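Local coordinates for protein ADP-ribosylglycohydrolase (Thermus thermophilus, PDB 2YZW) that belongs to the ADP-ribosylglycohydrolase family, a compact all-helical fold, and here holds two gadolinium ions side by side in a binuclear metal site, at residues A[20-25]-A[53-58]; A[27-32]-A[251-256]. All blocks are in the same frame, centred on the assembly; numbering follows the deposited sequence.

Interaction 1 (A[20-25]-A[53-58]). With GD3 (gadolinium ion), chain C.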
loop_
_atom_site.group_PDB
_atom_site.type_symbol
_atom_site.label_atom_id
_atom_site.label_comp_id
_atom_site.label_asym_id
_atom_site.label_seq_id
_atom_site.Cartn_x
_atom_site.Cartn_y
_atom_site.Cartn_z
ATOM N N VAL A 20 6.126 -0.386 -7.839
ATOM C CA VAL A 20 7.013 0.671 -8.311
ATOM C C VAL A 20 7.449 1.552 -7.137
ATOM O O VAL A 20 8.625 1.901 -7.020
ATOM C CB VAL A 20 6.319 1.532 -9.388
ATOM C CG1 VAL A 20 7.125 2.790 -9.664
ATOM C CG2 VAL A 20 6.158 0.711 -10.675
ATOM N N GLY A 21 6.501 1.896 -6.267
ATOM C CA GLY A 21 6.814 2.729 -5.117
ATOM C C GLY A 21 7.723 2.024 -4.128
ATOM O O GLY A 21 8.610 2.633 -3.537
ATOM N N ASP A 22 7.490 0.730 -3.945
ATOM C CA ASP A 22 8.288 -0.087 -3.042
ATOM C C ASP A 22 9.734 -0.120 -3.551
ATOM O O ASP A 22 10.670 0.180 -2.806
ATOM C CB ASP A 22 7.679 -1.495 -2.990
ATOM C CG ASP A 22 8.403 -2.438 -2.031
ATOM O OD1 ASP A 22 9.268 -2.000 -1.244
ATOM O OD2 ASP A 22 8.078 -3.644 -2.064
ATOM N N ALA A 23 9.907 -0.448 -4.827
ATOM C CA ALA A 23 11.242 -0.525 -5.429
ATOM C C ALA A 23 11.974 0.818 -5.407
ATOM O O ALA A 23 13.150 0.889 -5.037
ATOM C CB ALA A 23 11.135 -1.041 -6.864
ATOM N N LEU A 24 11.286 1.884 -5.802
ATOM C CA LEU A 24 11.901 3.212 -5.817
ATOM C C LEU A 24 12.277 3.695 -4.422
ATOM O O LEU A 24 13.401 4.138 -4.195
ATOM C CB LEU A 24 10.963 4.236 -6.464
ATOM C CG LEU A 24 10.838 4.200 -7.988
ATOM C CD1 LEU A 24 9.766 5.188 -8.438
ATOM C CD2 LEU A 24 12.185 4.547 -8.617
ATOM N N GLY A 25 11.330 3.607 -3.491
ATOM C CA GLY A 25 11.573 4.057 -2.132
ATOM C C GLY A 25 12.648 3.268 -1.409
ATOM O O GLY A 25 13.362 3.807 -0.567
ATOM N N GLY A 53 14.698 -1.978 -9.930
ATOM C CA GLY A 53 13.373 -2.553 -10.093
ATOM C C GLY A 53 12.976 -3.638 -9.111
ATOM O O GLY A 53 11.880 -4.186 -9.210
ATOM N N PHE A 54 13.851 -3.973 -8.171
ATOM C CA PHE A 54 13.514 -4.996 -7.189
ATOM C C PHE A 54 12.826 -4.384 -5.980
ATOM O O PHE A 54 13.301 -3.405 -5.411
ATOM C CB PHE A 54 14.763 -5.766 -6.744
ATOM C CG PHE A 54 15.050 -6.983 -7.582
ATOM C CD1 PHE A 54 15.275 -6.866 -8.949
ATOM C CD2 PHE A 54 15.076 -8.248 -7.004
ATOM C CE1 PHE A 54 15.522 -7.992 -9.736
ATOM C CE2 PHE A 54 15.322 -9.383 -7.782
ATOM C CZ PHE A 54 15.546 -9.253 -9.149
ATOM N N TRP A 55 11.696 -4.967 -5.605
ATOM C CA TRP A 55 10.929 -4.494 -4.461
ATOM C C TRP A 55 11.257 -5.295 -3.198
ATOM O O TRP A 55 12.193 -6.095 -3.190
ATOM C CB TRP A 55 9.432 -4.558 -4.780
ATOM C CG TRP A 55 9.093 -5.573 -5.817
ATOM C CD1 TRP A 55 8.937 -5.360 -7.160
ATOM C CD2 TRP A 55 8.887 -6.972 -5.606
ATOM N NE1 TRP A 55 8.644 -6.542 -7.796
ATOM C CE2 TRP A 55 8.608 -7.548 -6.864
ATOM C CE3 TRP A 55 8.912 -7.798 -4.473
ATOM C CZ2 TRP A 55 8.355 -8.914 -7.023
ATOM C CZ3 TRP A 55 8.661 -9.157 -4.631
ATOM C CH2 TRP A 55 8.386 -9.699 -5.900
ATOM N N THR A 56 10.485 -5.088 -2.135
ATOM C CA THR A 56 10.756 -5.761 -0.870
ATOM C C THR A 56 9.555 -6.498 -0.284
ATOM O O THR A 56 8.683 -6.953 -1.022
ATOM C CB THR A 56 11.287 -4.743 0.159
ATOM O OG1 THR A 56 10.221 -3.885 0.583
ATOM C CG2 THR A 56 12.382 -3.888 -0.476
ATOM N N ASP A 57 9.515 -6.617 1.044
ATOM C CA ASP A 57 8.425 -7.323 1.710
ATOM C C ASP A 57 7.062 -6.696 1.452
ATOM O O ASP A 57 6.038 -7.386 1.470
ATOM C CB ASP A 57 8.673 -7.413 3.227
ATOM C CG ASP A 57 8.698 -6.056 3.904
ATOM O OD1 ASP A 57 8.141 -5.928 5.017
ATOM O OD2 ASP A 57 9.288 -5.120 3.333
ATOM N N ASP A 58 7.045 -5.390 1.211
ATOM C CA ASP A 58 5.794 -4.692 0.953
ATOM C C ASP A 58 5.063 -5.373 -0.202
ATOM O O ASP A 58 3.911 -5.782 -0.071
ATOM C CB ASP A 58 6.066 -3.228 0.592
ATOM C CG ASP A 58 6.888 -2.508 1.643
ATOM O OD1 ASP A 58 8.023 -2.955 1.929
ATOM O OD2 ASP A 58 6.403 -1.486 2.178
HETATM GD GD GD3 C . 10.069 -3.042 3.035
HETATM O O HOH W 1 14.942 -1.161 -5.556
HETATM O O HOH W 2 11.370 -1.565 4.319
HETATM O O HOH W 3 10.822 -3.677 5.265
#

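Interaction 2 (A[27-32]-A[251-256]). With GD3 (gadolinium ion), chain B; GD3 (gadolinium ion), chain C.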
loop_
_atom_site.group_PDB
_atom_site.type_symbol
_atom_site.label_atom_id
_atom_site.label_comp_id
_atom_site.label_asym_id
_atom_site.label_seq_id
_atom_site.Cartn_x
_atom_site.Cartn_y
_atom_site.Cartn_z
ATOM N N GLN A 27 15.355 2.419 -2.414
ATOM C CA GLN A 27 16.660 2.973 -2.747
ATOM C C GLN A 27 17.151 3.970 -1.704
ATOM O O GLN A 27 18.355 4.118 -1.499
ATOM C CB GLN A 27 16.603 3.653 -4.119
ATOM C CG GLN A 27 16.202 2.704 -5.234
ATOM C CD GLN A 27 16.070 3.379 -6.592
ATOM O OE1 GLN A 27 15.610 2.763 -7.552
ATOM N NE2 GLN A 27 16.475 4.642 -6.678
ATOM N N VAL A 28 16.222 4.651 -1.040
ATOM C CA VAL A 28 16.601 5.642 -0.039
ATOM C C VAL A 28 15.956 5.456 1.328
ATOM O O VAL A 28 15.908 6.396 2.127
ATOM C CB VAL A 28 16.285 7.071 -0.531
ATOM C CG1 VAL A 28 17.155 7.405 -1.735
ATOM C CG2 VAL A 28 14.811 7.182 -0.898
ATOM N N GLU A 29 15.462 4.256 1.612
ATOM C CA GLU A 29 14.842 4.015 2.907
ATOM C C GLU A 29 15.870 4.189 4.025
ATOM O O GLU A 29 17.020 3.761 3.899
ATOM C CB GLU A 29 14.231 2.610 2.973
ATOM C CG GLU A 29 13.656 2.271 4.352
ATOM C CD GLU A 29 12.821 1.002 4.366
ATOM O OE1 GLU A 29 13.257 -0.001 3.764
ATOM O OE2 GLU A 29 11.733 0.999 4.993
ATOM N N GLY A 30 15.451 4.839 5.105
ATOM C CA GLY A 30 16.339 5.054 6.234
ATOM C C GLY A 30 17.141 6.344 6.174
ATOM O O GLY A 30 17.800 6.713 7.149
ATOM N N LEU A 31 17.094 7.034 5.037
ATOM C CA LEU A 31 17.833 8.285 4.878
ATOM C C LEU A 31 16.999 9.495 5.274
ATOM O O LEU A 31 15.848 9.627 4.864
ATOM C CB LEU A 31 18.288 8.457 3.428
ATOM C CG LEU A 31 19.232 7.402 2.856
ATOM C CD1 LEU A 31 19.507 7.702 1.389
ATOM C CD2 LEU A 31 20.524 7.386 3.649
ATOM N N PRO A 32 17.575 10.403 6.077
ATOM C CA PRO A 32 16.828 11.595 6.490
ATOM C C PRO A 32 16.500 12.479 5.298
ATOM O O PRO A 32 17.294 12.607 4.367
ATOM C CB PRO A 32 17.782 12.280 7.465
ATOM C CG PRO A 32 18.540 11.138 8.049
ATOM C CD PRO A 32 18.836 10.297 6.828
ATOM N N ASP A 251 10.792 5.869 5.955
ATOM C CA ASP A 251 10.175 4.630 5.486
ATOM C C ASP A 251 9.732 4.901 4.049
ATOM O O ASP A 251 8.543 4.864 3.727
ATOM C CB ASP A 251 8.962 4.285 6.357
ATOM C CG ASP A 251 8.544 2.835 6.227
ATOM O OD1 ASP A 251 9.012 2.170 5.283
ATOM O OD2 ASP A 251 7.750 2.358 7.066
ATOM N N ALA A 252 10.708 5.163 3.186
ATOM C CA ALA A 252 10.431 5.506 1.796
ATOM C C ALA A 252 9.808 4.425 0.924
ATOM O O ALA A 252 8.989 4.733 0.057
ATOM C CB ALA A 252 11.706 6.035 1.134
ATOM N N ASP A 253 10.182 3.167 1.127
ATOM C CA ASP A 253 9.605 2.127 0.291
ATOM C C ASP A 253 8.122 1.945 0.586
ATOM O O ASP A 253 7.329 1.736 -0.324
ATOM C CB ASP A 253 10.356 0.790 0.447
ATOM C CG ASP A 253 10.236 0.173 1.840
ATOM O OD1 ASP A 253 10.339 -1.069 1.916
ATOM O OD2 ASP A 253 10.070 0.884 2.852
ATOM N N THR A 254 7.747 2.054 1.856
ATOM C CA THR A 254 6.351 1.869 2.233
ATOM C C THR A 254 5.491 3.099 1.919
ATOM O O THR A 254 4.343 2.969 1.490
ATOM C CB THR A 254 6.249 1.486 3.716
ATOM O OG1 THR A 254 7.144 0.392 3.971
ATOM C CG2 THR A 254 4.831 1.046 4.061
ATOM N N VAL A 255 6.036 4.293 2.125
ATOM C CA VAL A 255 5.286 5.498 1.791
ATOM C C VAL A 255 5.114 5.470 0.269
ATOM O O VAL A 255 4.054 5.797 -0.265
ATOM C CB VAL A 255 6.047 6.773 2.215
ATOM C CG1 VAL A 255 5.438 8.007 1.554
ATOM C CG2 VAL A 255 5.984 6.919 3.728
ATOM N N GLY A 256 6.165 5.056 -0.428
ATOM C CA GLY A 256 6.087 4.977 -1.873
ATOM C C GLY A 256 5.054 3.958 -2.330
ATOM O O GLY A 256 4.329 4.195 -3.296
HETATM GD GD GD3 B . 9.620 0.059 5.118
HETATM GD GD GD3 C . 10.069 -3.042 3.035
HETATM O O HOH W 4 10.363 0.913 7.365
HETATM O O HOH W 2 11.370 -1.565 4.319
HETATM O O HOH W 3 10.822 -3.677 5.265
#

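Interaction 1 (A[20-25]-A[53-58])
Ala23, in the last turns of helix 5-26, meets the loop that leads into helix 57-72 almost backbone to backbone, its CA 4.1 Å from Trp55 CA. The methyl of Ala23 rests on the peptide after Phe54, with CB 3.5 Å from Phe54 O, and one water donates to both Ala23 O and Phe54 O, tying the two backbones together. Asp22 does the polar work. With CG anti to the backbone N (chi1 -178°), its carboxylate reaches the backbone N of Thr56. OD2 takes a nearly straight bond from Thr56 N (2.8 Å, 165° at the hydrogen), which arrives from above the carboxylate plane; Thr59 OG1 holds the same oxygen. OD1 lies 2.8 Å from Thr56 OG1, though where that proton points is not settled. The hydroxyl binds one gadolinium ion (2.6 Å), and by holding Thr56 N, Asp22 acts as a second-shell residue that helps to place this ligand. Trp55 CB packs 3.2 Å from Asp22 OD2, while the indole turns away to give its NE1 proton to His281 O. Thr56 is the N-cap of helix 57-72, and Asp57 OD2 (2.2 Å) and Asp58 OD1 join it on the ion, with Asp253 and two waters completing the shell; Asp58 OD2 is occupied by Thr254. A Thr-Asp-Asp run presenting three consecutive metal ligands at a helix start is a hallmark of the ADP-ribosylglycohydrolase metal site.

Interaction 2 (A[27-32]-A[251-256])
Glu29 reaches from the loop after helix 5-26 to the start of helix 252-267, where it meets the carboxylates of Asp251 and Asp253. Its CA sits 4.1 Å from the methyl of Ala252, which is also touched by Val28 CG2. From CB the chain runs out extended, CG anti to the backbone N (chi1 176°). CG only skirts Asp253 OD2; CD comes to 3.1 Å from that same oxygen, the two carboxylate planes being turned 57° apart. At the tip OE2 binds a gadolinium ion at 2.3 Å. OE2 lies 2.7 Å from Asp253 OD2 and 3.0 Å from Asp251 OD1, the three oxygens forming a triangle on one side of the ion. Such close oxygens would be expected to repel, but all three bind this cation, which probably offsets their charge. OE1 is 2.5 Å from the water that bridges the two ions. Thr254 OG1 is a longer ligand at 2.7 Å, and Asn128 holds the second oxygen of Asp251. Asp253 spans both metals, OD2 on this ion and OD1 on its neighbour. A bridging aspartate in an Asp-Ala-Asp-Thr helix start is characteristic of the binuclear metal centre of ADP-ribosylglycohydrolases.

In the fold
Interactions 1 and 2 lie with their centres about 10 Å apart and contribute to one binuclear site, the gadolinium ions being 3.8 Å apart. Residues 53-58 supply three ligands to one ion, with 20-25 as second shell; Glu29 binds the other, and 251-256 serves both through Asp253, a shared water also connecting them. A direct link between the contacts is Asp58 OD2 to Thr254 OG1, 2.7 Å and probably a hydrogen bond. Helix 5-26 packs behind the site: Asp22 O touches Asp253 CB and Gly25 O touches Ala252 CB, both at 3.3 Å. The segments alternate along the chain, and 251-256 comes from some 200 residues later to complete the site.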